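Local coordinates for periplasmic binding protein/LacI transcriptional regulator (Burkholderia graminis C4D1M, PDB 5HQJ) that binds D-arabinose and is probably the sugar-capturing solute-binding protein of an ABC transporter, at residues A[153-158]-A[215-220]; A[192-197]-A[222-227]. All blocks are in the same frame, centred on the assembly; numbering follows the deposited sequence.

Contact 1. Residues A[153-158]-A[215-220]. With 64K (alpha-D-arabinopyranose), chain B.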
# COMPACT_ATOMS: atom_id res chain seq x y z
N VAL A 153 -16.50 5.35 -14.80
CA VAL A 153 -15.85 4.88 -13.59
C VAL A 153 -15.16 5.98 -12.82
O VAL A 153 -14.78 7.02 -13.39
CB VAL A 153 -14.81 3.77 -13.89
CG1 VAL A 153 -15.49 2.57 -14.53
CG2 VAL A 153 -13.68 4.29 -14.74
N ALA A 154 -14.99 5.76 -11.53
CA ALA A 154 -14.28 6.68 -10.62
C ALA A 154 -13.15 5.97 -9.90
O ALA A 154 -13.20 4.76 -9.68
CB ALA A 154 -15.24 7.31 -9.60
N ILE A 155 -12.10 6.72 -9.58
CA ILE A 155 -10.93 6.24 -8.89
C ILE A 155 -10.75 7.03 -7.61
O ILE A 155 -10.69 8.27 -7.63
CB ILE A 155 -9.64 6.37 -9.76
CG1 ILE A 155 -9.80 5.69 -11.10
CG2 ILE A 155 -8.39 5.86 -8.93
CD1 ILE A 155 -8.60 5.89 -12.03
N ILE A 156 -10.70 6.31 -6.49
CA ILE A 156 -10.56 6.89 -5.14
C ILE A 156 -9.19 6.52 -4.64
O ILE A 156 -8.86 5.32 -4.56
CB ILE A 156 -11.66 6.40 -4.17
CG1 ILE A 156 -13.06 6.56 -4.79
CG2 ILE A 156 -11.55 7.09 -2.85
CD1 ILE A 156 -13.42 7.96 -5.19
N THR A 157 -8.37 7.52 -4.29
CA THR A 157 -7.03 7.23 -3.81
C THR A 157 -6.85 7.73 -2.40
O THR A 157 -7.80 8.21 -1.79
CB THR A 157 -5.97 7.81 -4.80
OG1 THR A 157 -4.68 7.34 -4.36
CG2 THR A 157 -6.02 9.36 -4.93
N GLY A 158 -5.62 7.62 -1.89
CA GLY A 158 -5.32 8.05 -0.53
C GLY A 158 -4.66 9.40 -0.56
O GLY A 158 -5.23 10.38 -1.02
N PHE A 215 -12.96 2.17 -8.48
CA PHE A 215 -11.68 1.60 -8.02
C PHE A 215 -11.24 2.27 -6.73
O PHE A 215 -11.12 3.52 -6.70
CB PHE A 215 -10.54 1.84 -8.99
CG PHE A 215 -10.73 1.32 -10.38
CD1 PHE A 215 -11.41 2.07 -11.34
CD2 PHE A 215 -10.12 0.12 -10.80
CE1 PHE A 215 -11.54 1.61 -12.66
CE2 PHE A 215 -10.27 -0.31 -12.10
CZ PHE A 215 -10.95 0.43 -13.03
N GLY A 216 -10.93 1.49 -5.70
CA GLY A 216 -10.29 2.03 -4.51
C GLY A 216 -8.86 1.53 -4.52
O GLY A 216 -8.64 0.33 -4.42
N VAL A 217 -7.89 2.42 -4.72
CA VAL A 217 -6.51 2.00 -4.87
C VAL A 217 -5.72 2.10 -3.54
O VAL A 217 -4.52 1.77 -3.51
CB VAL A 217 -5.76 2.81 -5.95
CG1 VAL A 217 -6.37 2.50 -7.33
CG2 VAL A 217 -5.66 4.35 -5.63
N SER A 218 -6.37 2.57 -2.47
CA SER A 218 -5.77 2.62 -1.14
C SER A 218 -6.69 1.89 -0.13
O SER A 218 -7.81 1.55 -0.46
CB SER A 218 -5.51 4.05 -0.71
OG SER A 218 -6.72 4.70 -0.43
N GLN A 219 -6.21 1.62 1.07
CA GLN A 219 -6.95 0.68 1.92
C GLN A 219 -8.32 1.23 2.35
O GLN A 219 -9.19 0.43 2.61
CB GLN A 219 -6.13 0.24 3.15
CG GLN A 219 -5.39 1.32 3.90
CD GLN A 219 -6.30 2.40 4.40
OE1 GLN A 219 -6.39 3.48 3.83
NE2 GLN A 219 -7.00 2.12 5.49
N VAL A 220 -8.51 2.55 2.35
CA VAL A 220 -9.81 3.17 2.72
C VAL A 220 -10.94 3.10 1.66
O VAL A 220 -12.14 3.31 1.97
CB VAL A 220 -9.61 4.65 3.07
CG1 VAL A 220 -9.55 5.52 1.81
CG2 VAL A 220 -10.69 5.14 4.01
O2 64K B . 0.23 -0.27 -0.13
C2 64K B . -0.60 0.77 0.49
C3 64K B . -1.84 0.11 1.00
O3 64K B . -2.68 -0.17 -0.10
C4 64K B . -2.64 1.02 1.92
O4 64K B . -3.21 2.14 1.22
C5 64K B . -1.77 1.56 2.96
O5 64K B . -0.74 2.36 2.34
C1 64K B . 0.16 1.40 1.63
O1 64K B . 1.22 2.11 1.12
O HOH W 1 -8.88 4.15 -1.92
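Two neighbouring parallel strands of a sugar-binding periplasmic protein, 150-156 and 211-216, pair here at their C-terminal ends, where the chain turns off toward the ligand. Ile155 lies beside Phe215 and Ile156 beside Gly216. Three backbone hydrogen bonds join the strands. Phe215 N donates to Ala154 O over 2.9 Å, and Ile156 N to Phe215 O over 2.8 Å. Val217 N then reaches Ile156 O at 3.1 Å, with an N-H...O angle of 168°. Phe215 presents its ring edge to the partner strand. Ala154 O lies in the ring plane at that edge, 3.6 Å from CD1 of Phe215. Val153 CG2 meets the same edge near CE1. Ile155 CG1 comes obliquely to CD1 of Phe215, at 4.0 Å. On the same side of the sheet, helix 163-176 supplies Ile172, which touches Phe215 and Val217. Beyond the strands, Val217 CG2 packs against Thr157 OG1 at 3.4 Å. It is the methyl lying between the backbone N and the carbonyl carbon (chi1 of Val217 -66°) that faces the threonine. Past the paired residues a water links the two segments: it donates to Ile156 O and accepts from Ser218 N, at 3.0 Å. Gln219 N donates to O4 of the arabinose at 3.0 Å, and its CB and CG lie against C4 of the sugar. Asp116, Asn164, Arg168, Asp247 and Gln267 are hydrogen-bonded to the sugar as well. Ile156 O thus accepts from two donors, Val217 N and a water that ties it to Ser218 N, the residue next to Gln219 and its sugar-binding N-H.

Contact 2. Residues A[192-197]-A[222-227]; sequences DDLARG and GPAVAK
Leu194 and Gly197 of the first turn of helix 194-207 meet helix 221-229 through Pro223, Ala224 and Lys227. The first segment begins at Asp192, a residue of the arabinose pocket that touches the sugar; its N is hydrogen-bonded to Thr190 OG1. Asp193 follows as the N-cap. Its OD1 accepts from Arg196 N at 2.7 Å, through the lone pair turned away from OD2, with an N-H...O angle of 148°. Asp193 O takes Gly197 N at 2.7 Å, so the side chain and the carbonyl of one residue hold two N-H groups of the first turn. Leu194 is the main apolar bridge. Its CG stands opposite the backbone N (chi1 179°), which extends the side chain toward the neighbouring helix. CD1 of Leu194 does the touching: it is 3.9 Å from Ala224 N and 4.1 Å from Pro223 CB. It also lies 4.1 Å from Ala224 CB, so this one methyl sits over the junction of Pro223 and Ala224. Pro223 in turn touches helix 250-258, through Asp251 and Thr252. The other methyl, Leu194 CD2, comes only to 4.4 Å from Lys227 NZ, a loose approach at the exposed end. At Gly197 the backbones come nearest, with its CA 5.5 Å from CA of Ala224. Gly197 has no side chain, and this is how the helices can approach so closely. The methyl of Ala224 rests directly on Gly197 C at 3.7 Å. Leu194, Gly197, Pro223 and Ala224 therefore join the two helices by van der Waals packing, while the polar bonds of Asp193 serve its own helix start.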
# COMPACT_ATOMS: atom_id res chain seq x y z
N ASP A 192 -6.59 8.90 2.97
CA ASP A 192 -7.00 7.71 3.72
C ASP A 192 -7.63 8.08 5.05
O ASP A 192 -7.50 7.36 6.03
CB ASP A 192 -5.81 6.76 3.95
CG ASP A 192 -5.47 5.94 2.72
OD1 ASP A 192 -6.24 5.98 1.74
OD2 ASP A 192 -4.45 5.22 2.75
N ASP A 193 -8.32 9.21 5.11
CA ASP A 193 -9.24 9.46 6.20
C ASP A 193 -10.58 8.84 5.80
O ASP A 193 -11.10 9.17 4.75
CB ASP A 193 -9.37 10.95 6.49
CG ASP A 193 -10.35 11.24 7.60
OD1 ASP A 193 -11.52 11.51 7.29
OD2 ASP A 193 -9.95 11.21 8.78
N LEU A 194 -11.13 7.95 6.63
CA LEU A 194 -12.38 7.24 6.31
C LEU A 194 -13.52 8.21 6.14
O LEU A 194 -14.27 8.13 5.17
CB LEU A 194 -12.68 6.18 7.37
CG LEU A 194 -13.95 5.33 7.21
CD1 LEU A 194 -14.04 4.65 5.84
CD2 LEU A 194 -14.05 4.28 8.33
N ALA A 195 -13.64 9.15 7.07
CA ALA A 195 -14.69 10.15 6.98
C ALA A 195 -14.55 10.94 5.68
O ALA A 195 -15.54 11.22 4.97
CB ALA A 195 -14.65 11.06 8.19
N ARG A 196 -13.32 11.27 5.33
CA ARG A 196 -13.07 11.97 4.07
C ARG A 196 -13.43 11.07 2.88
O ARG A 196 -14.00 11.53 1.90
CB ARG A 196 -11.61 12.43 3.98
CG ARG A 196 -11.39 13.60 3.01
CD ARG A 196 -9.96 14.16 3.03
NE ARG A 196 -9.64 14.90 4.26
CZ ARG A 196 -8.82 14.48 5.23
NH1 ARG A 196 -8.19 13.31 5.13
NH2 ARG A 196 -8.61 15.24 6.29
N GLY A 197 -13.06 9.79 2.97
CA GLY A 197 -13.47 8.82 1.96
C GLY A 197 -14.98 8.69 1.77
O GLY A 197 -15.49 8.62 0.62
N GLY A 222 -12.28 0.64 -0.20
CA GLY A 222 -13.26 -0.40 0.04
C GLY A 222 -14.20 -0.08 1.20
O GLY A 222 -15.41 -0.15 1.06
N PRO A 223 -13.64 0.19 2.39
CA PRO A 223 -14.46 0.48 3.56
C PRO A 223 -15.38 1.68 3.31
O PRO A 223 -16.55 1.62 3.72
CB PRO A 223 -13.42 0.72 4.66
CG PRO A 223 -12.23 -0.11 4.18
CD PRO A 223 -12.22 0.02 2.73
N ALA A 224 -14.90 2.70 2.61
CA ALA A 224 -15.74 3.88 2.39
C ALA A 224 -16.91 3.55 1.45
O ALA A 224 -18.04 3.91 1.71
CB ALA A 224 -14.94 5.01 1.84
N VAL A 225 -16.63 2.86 0.36
CA VAL A 225 -17.69 2.51 -0.57
C VAL A 225 -18.73 1.60 0.09
O VAL A 225 -19.94 1.81 -0.03
CB VAL A 225 -17.13 1.84 -1.81
CG1 VAL A 225 -18.25 1.35 -2.70
CG2 VAL A 225 -16.34 2.83 -2.60
N ALA A 226 -18.27 0.63 0.88
CA ALA A 226 -19.20 -0.25 1.53
C ALA A 226 -20.01 0.53 2.54
O ALA A 226 -21.22 0.28 2.66
CB ALA A 226 -18.47 -1.42 2.16
N LYS A 227 -19.41 1.50 3.25
CA LYS A 227 -20.14 2.23 4.28
C LYS A 227 -21.26 3.03 3.60
O LYS A 227 -22.41 3.03 4.07
CB LYS A 227 -19.21 3.16 5.05
CG LYS A 227 -19.93 3.91 6.16
CD LYS A 227 -18.97 4.68 7.04
CE LYS A 227 -18.70 3.96 8.34
NZ LYS A 227 -18.31 4.92 9.41

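Contact 1 is wholly buried in the strand layer. Contact 2 lies in the helix layer, and its far end, at Lys227, is exposed. The two are consecutive pieces of one alternating alpha/beta region: helix 194-207 leads into strand 211-216, which leads into helix 221-229. Contact 1 joins directional backbone bonds to apolar side-chain packing and adds a water, whereas contact 2 rests on apolar packing between helices. They meet at the sugar pocket, where Ser218 OG of contact 1 and Asp192 OD1 of contact 2 are 2.6 Å apart, a probable hydrogen bond. Segment 192-197 thus begins with a pocket residue, Asp192, that takes no part in the helix packing.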